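Long-range contacts in C2 toxin component I (Clostridium botulinum, PDB 2J3X), which probably transfers ADP-ribose to its target protein, as the enzymatic component of the binary C2 toxin: residues 218-223 / 294-299; 361-366 / 419-424. The protein carries 2 engineered substitutions. All coordinates share one frame; numbering follows the deposited sequence.

Contact 1 (218-223 / 294-299)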
# COMPACT_ATOMS: atom_id res chain seq x y z
N GLU A 218 -0.79 5.10 7.27
CA GLU A 218 -1.45 3.94 7.78
C GLU A 218 -0.34 3.02 8.31
O GLU A 218 0.69 2.84 7.64
CB GLU A 218 -2.18 3.21 6.61
CG GLU A 218 -2.97 2.03 7.13
CD GLU A 218 -3.75 1.40 5.96
OE1 GLU A 218 -3.30 1.50 4.79
OE2 GLU A 218 -4.79 0.79 6.24
N LEU A 219 -0.53 2.46 9.50
CA LEU A 219 0.57 1.69 10.15
C LEU A 219 0.84 0.44 9.30
O LEU A 219 -0.09 -0.34 9.03
CB LEU A 219 0.14 1.24 11.54
CG LEU A 219 1.23 0.52 12.37
CD1 LEU A 219 2.51 1.36 12.47
CD2 LEU A 219 0.65 0.21 13.75
N ASP A 220 2.07 0.27 8.84
CA ASP A 220 2.40 -0.80 7.86
C ASP A 220 3.92 -0.93 7.87
O ASP A 220 4.64 0.11 7.77
CB ASP A 220 1.96 -0.32 6.47
CG ASP A 220 2.09 -1.36 5.35
OD1 ASP A 220 2.86 -2.36 5.47
OD2 ASP A 220 1.45 -1.10 4.31
N PHE A 221 4.43 -2.16 8.02
CA PHE A 221 5.88 -2.37 8.14
C PHE A 221 6.49 -3.00 6.89
O PHE A 221 7.72 -3.23 6.85
CB PHE A 221 6.13 -3.32 9.33
CG PHE A 221 5.57 -2.74 10.64
CD1 PHE A 221 6.20 -1.65 11.23
CD2 PHE A 221 4.39 -3.27 11.21
CE1 PHE A 221 5.65 -1.12 12.44
CE2 PHE A 221 3.83 -2.74 12.40
CZ PHE A 221 4.48 -1.65 13.00
N TYR A 222 5.66 -3.12 5.85
CA TYR A 222 6.13 -3.61 4.52
C TYR A 222 6.97 -4.87 4.75
O TYR A 222 6.54 -5.75 5.52
CB TYR A 222 6.87 -2.51 3.69
CG TYR A 222 5.97 -1.30 3.56
CD1 TYR A 222 4.84 -1.32 2.75
CD2 TYR A 222 6.24 -0.17 4.32
CE1 TYR A 222 4.01 -0.19 2.66
CE2 TYR A 222 5.40 0.96 4.28
CZ TYR A 222 4.29 0.92 3.47
OH TYR A 222 3.49 2.06 3.46
N ASN A 223 8.14 -4.97 4.11
CA ASN A 223 8.97 -6.19 4.23
C ASN A 223 9.74 -6.30 5.55
O ASN A 223 10.20 -7.39 5.91
CB ASN A 223 9.91 -6.31 3.01
CG ASN A 223 10.89 -5.20 2.93
OD1 ASN A 223 10.71 -4.13 3.55
ND2 ASN A 223 11.93 -5.40 2.11
N THR A 294 -5.69 -0.10 14.05
CA THR A 294 -5.65 -0.49 12.63
C THR A 294 -4.20 -0.62 12.16
O THR A 294 -3.39 0.26 12.38
CB THR A 294 -6.41 0.53 11.81
OG1 THR A 294 -7.76 0.53 12.27
CG2 THR A 294 -6.43 0.13 10.29
N LEU A 295 -3.92 -1.71 11.46
CA LEU A 295 -2.66 -1.83 10.80
C LEU A 295 -2.73 -2.83 9.67
O LEU A 295 -3.68 -3.55 9.54
CB LEU A 295 -1.60 -2.25 11.78
CG LEU A 295 -1.52 -3.70 12.19
CD1 LEU A 295 -0.18 -3.96 12.84
CD2 LEU A 295 -2.68 -4.16 13.01
N ILE A 296 -1.67 -2.84 8.88
CA ILE A 296 -1.58 -3.68 7.69
C ILE A 296 -0.84 -5.00 8.04
O ILE A 296 0.26 -4.98 8.58
CB ILE A 296 -0.84 -2.92 6.56
CG1 ILE A 296 -1.68 -1.69 6.10
CG2 ILE A 296 -0.45 -3.87 5.40
CD1 ILE A 296 -3.03 -2.11 5.37
N ALA A 297 -1.44 -6.13 7.66
CA ALA A 297 -0.71 -7.37 7.65
C ALA A 297 -0.81 -8.00 6.23
O ALA A 297 -1.61 -7.57 5.40
CB ALA A 297 -1.29 -8.32 8.65
N TYR A 298 0.03 -8.99 5.96
CA TYR A 298 0.19 -9.49 4.57
C TYR A 298 -0.08 -10.97 4.48
O TYR A 298 0.21 -11.74 5.40
CB TYR A 298 1.65 -9.25 4.12
CG TYR A 298 1.89 -7.80 3.87
CD1 TYR A 298 1.49 -7.20 2.67
CD2 TYR A 298 2.48 -6.98 4.90
CE1 TYR A 298 1.70 -5.82 2.42
CE2 TYR A 298 2.69 -5.59 4.70
CZ TYR A 298 2.28 -5.03 3.45
OH TYR A 298 2.46 -3.70 3.17
N ARG A 299 -0.63 -11.40 3.34
CA ARG A 299 -0.78 -12.83 3.09
C ARG A 299 -0.60 -13.05 1.58
O ARG A 299 -1.40 -12.54 0.78
CB ARG A 299 -2.16 -13.24 3.47
CG ARG A 299 -2.43 -14.78 3.33
CD ARG A 299 -3.81 -15.08 3.88
NE ARG A 299 -4.26 -16.42 3.43
CZ ARG A 299 -3.80 -17.57 3.89
NH1 ARG A 299 -2.87 -17.60 4.85
NH2 ARG A 299 -4.27 -18.72 3.39
O HOH W 1 -3.08 2.72 10.79
O HOH W 2 3.06 -4.68 8.29
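The phenol of Tyr298 donates a hydrogen bond to the carboxylate of Asp220, with Tyr298 OH 2.7 Å from Asp220 OD1 on the syn side of that oxygen. Ring and carboxylate planes are 42° apart, and OD1 lies at the ring edge, near its plane. The same oxygen closes an Asx turn: Tyr222 N reaches Asp220 OD1 at 2.9 Å from the anti side, 33° out of the carboxylate plane. The first torsion of Asp220 (chi1 -174°) sets CG beside its own carbonyl carbon, and OD1 receives both donors there.

Backbone pairing is sparse. Ile296 N binds Leu219 O at 3.0 Å, and two waters span the rest: one joins Leu219 N to Thr294 O, the other Phe221 N to Ile296 O. The loop 218-223 thus runs along the edge strand 295-301 of the C-terminal ADP-ribosyltransferase sheet with one direct backbone bond.

The Ile296 side chain packs against two carboxylates. Its CB lies 3.5 Å from Asp220 CG, while CD1 rests against one face of the Glu218 carboxylate, the chains crossing at about a right angle. Apolar contact comes from Leu219 CD2, 3.9 Å from Leu295 CB, and from Phe221, whose ring edge meets Leu295 CD1.

Glu218 also pairs with Arg368 and Asp220 with Arg366; these two salt bridges join the loop to the neighbouring strand 363-369.

Contact 2 (361-366 / 419-424). Engineered in segment 361-366: Arg361 (natural residue Ser).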
# COMPACT_ATOMS: atom_id res chain seq x y z
N ARG A 361 5.24 -16.18 -4.61
CA ARG A 361 3.78 -16.13 -4.76
C ARG A 361 3.41 -14.72 -5.22
O ARG A 361 3.81 -13.74 -4.57
CB ARG A 361 3.12 -16.44 -3.43
CG ARG A 361 3.45 -17.89 -2.97
CD ARG A 361 2.58 -18.17 -1.81
NE ARG A 361 2.80 -19.49 -1.25
CZ ARG A 361 2.15 -19.94 -0.18
NH1 ARG A 361 1.25 -19.16 0.42
NH2 ARG A 361 2.40 -21.16 0.30
N ARG A 362 2.66 -14.62 -6.33
CA ARG A 362 2.45 -13.32 -7.04
C ARG A 362 1.31 -12.48 -6.46
O ARG A 362 1.17 -11.30 -6.81
CB ARG A 362 2.12 -13.64 -8.53
CG ARG A 362 3.29 -14.31 -9.24
CD ARG A 362 2.81 -14.84 -10.60
NE ARG A 362 3.94 -15.39 -11.37
CZ ARG A 362 4.45 -16.60 -11.23
NH1 ARG A 362 3.99 -17.45 -10.33
NH2 ARG A 362 5.44 -16.97 -12.01
N PHE A 363 0.46 -13.09 -5.63
CA PHE A 363 -0.77 -12.37 -5.22
C PHE A 363 -0.60 -11.96 -3.75
O PHE A 363 -0.72 -12.78 -2.84
CB PHE A 363 -2.02 -13.23 -5.47
CG PHE A 363 -2.17 -13.63 -6.93
CD1 PHE A 363 -1.54 -14.79 -7.42
CD2 PHE A 363 -2.89 -12.83 -7.80
CE1 PHE A 363 -1.64 -15.17 -8.77
CE2 PHE A 363 -3.01 -13.19 -9.20
CZ PHE A 363 -2.38 -14.39 -9.69
N ILE A 364 -0.29 -10.68 -3.54
CA ILE A 364 0.10 -10.22 -2.20
C ILE A 364 -1.10 -9.51 -1.59
O ILE A 364 -1.38 -8.40 -1.95
CB ILE A 364 1.25 -9.22 -2.30
CG1 ILE A 364 2.46 -9.75 -3.10
CG2 ILE A 364 1.64 -8.71 -0.87
CD1 ILE A 364 3.31 -8.62 -3.79
N PHE A 365 -1.79 -10.15 -0.65
CA PHE A 365 -2.88 -9.49 0.05
C PHE A 365 -2.30 -8.55 1.08
O PHE A 365 -1.52 -8.98 1.93
CB PHE A 365 -3.84 -10.42 0.73
CG PHE A 365 -4.84 -11.02 -0.24
CD1 PHE A 365 -5.99 -10.34 -0.58
CD2 PHE A 365 -4.57 -12.25 -0.83
CE1 PHE A 365 -6.94 -10.91 -1.47
CE2 PHE A 365 -5.51 -12.81 -1.73
CZ PHE A 365 -6.69 -12.12 -2.04
N ARG A 366 -2.64 -7.27 0.90
CA ARG A 366 -2.21 -6.20 1.84
C ARG A 366 -3.50 -5.92 2.63
O ARG A 366 -4.36 -5.14 2.21
CB ARG A 366 -1.66 -5.01 1.01
CG ARG A 366 -1.25 -3.81 1.95
CD ARG A 366 -0.45 -2.79 1.21
NE ARG A 366 -0.14 -1.66 2.11
CZ ARG A 366 -0.77 -0.48 2.08
NH1 ARG A 366 -1.71 -0.23 1.17
NH2 ARG A 366 -0.40 0.49 2.98
N VAL A 419 1.29 -8.57 -7.77
CA VAL A 419 0.24 -7.55 -7.55
C VAL A 419 0.03 -7.40 -6.07
O VAL A 419 -0.14 -8.42 -5.33
CB VAL A 419 -1.10 -7.93 -8.27
CG1 VAL A 419 -0.99 -7.74 -9.85
CG2 VAL A 419 -1.62 -9.36 -7.82
N VAL A 420 -0.08 -6.13 -5.62
CA VAL A 420 -0.42 -5.85 -4.23
C VAL A 420 -1.91 -5.55 -4.14
O VAL A 420 -2.39 -4.59 -4.75
CB VAL A 420 0.43 -4.61 -3.77
CG1 VAL A 420 0.06 -4.19 -2.32
CG2 VAL A 420 1.95 -4.98 -3.90
N ILE A 421 -2.61 -6.41 -3.40
CA ILE A 421 -4.06 -6.42 -3.40
C ILE A 421 -4.51 -5.79 -2.06
O ILE A 421 -4.51 -6.44 -1.00
CB ILE A 421 -4.58 -7.88 -3.53
CG1 ILE A 421 -4.07 -8.49 -4.87
CG2 ILE A 421 -6.14 -7.87 -3.49
CD1 ILE A 421 -4.38 -10.01 -4.95
N ASP A 422 -4.92 -4.52 -2.11
CA ASP A 422 -5.40 -3.84 -0.91
C ASP A 422 -6.82 -4.33 -0.63
O ASP A 422 -7.70 -4.25 -1.48
CB ASP A 422 -5.49 -2.31 -1.18
CG ASP A 422 -4.13 -1.63 -1.10
OD1 ASP A 422 -3.31 -2.06 -0.26
OD2 ASP A 422 -3.91 -0.64 -1.81
N ALA A 423 -7.05 -4.78 0.60
CA ALA A 423 -8.37 -5.23 0.97
C ALA A 423 -8.70 -4.81 2.40
O ALA A 423 -7.81 -4.69 3.24
CB ALA A 423 -8.52 -6.71 0.83
N GLU A 424 -9.99 -4.64 2.63
CA GLU A 424 -10.50 -4.18 3.97
C GLU A 424 -11.50 -5.21 4.48
O GLU A 424 -12.09 -5.97 3.68
CB GLU A 424 -11.20 -2.82 3.81
CG GLU A 424 -12.51 -2.95 2.93
CD GLU A 424 -13.25 -1.65 2.66
OE1 GLU A 424 -12.80 -0.54 3.09
OE2 GLU A 424 -14.30 -1.79 1.96
O HOH W 3 -4.24 1.52 0.30
O HOH W 4 -4.92 -2.29 2.36
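Arg366 and Asp422 lie side by side at one end of a parallel strand pair, 363-366 beside 419-424, within the mixed sheet of the C-terminal ADP-ribosyltransferase domain. Five backbone bonds set the register, the first from Val419 N to Arg362 O at 2.9 Å and the last from Ala423 N to Arg366 O. The strand axes diverge by 30°.

On the face carrying Phe363, Phe365, Val419 and Ile421, the isoleucine fits between the two rings. Its CD1 sits 4.2 Å above the plane of Phe365, over the ring centre, and also meets the edge of Phe363. Ile421 CG2 touches Phe365 CE1 at 3.7 Å, whereas Phe363 lies alongside Val419, pointing the same way. Phe306 and Phe332 add further rings around Phe363.

The other face holds Ile364, Val420, Arg366 and Asp422. An extended chain, with CG anti to the backbone N, carries Arg366 CD across Val420 CG1 at 3.8 Å. Guanidinium and carboxylate planes are turned 61° from each other; Arg402 is a second partner of Asp422. The salt bridge itself joins Arg366 NH1 to Asp422 OD1 at 2.8 Å, with the acceptor tilted 17° from the guanidinium plane.

How the contacts relate
Contact 1 closes before contact 2 opens along the chain, with about 11 Å between their centres. Both reach the same five-stranded sheet, in which strand 295-301 runs at the outer edge, antiparallel to 363-369, and 363-369 pairs in turn with 414-426. The loop 218-223, which follows strand 206-216 of the other, eight-stranded sheet, is therefore laid against the edge of the second sheet. Arg366 is one of the residues that join the two contacts: its NE is 2.8 Å from Asp220 OD2, and its CG packs 3.5 Å from Ile296 CG2. A probable hydrogen bond between Arg299 O and Phe365 N also connects them, so the link between the two ADP-ribosyltransferase-like halves meets the C-terminal sheet.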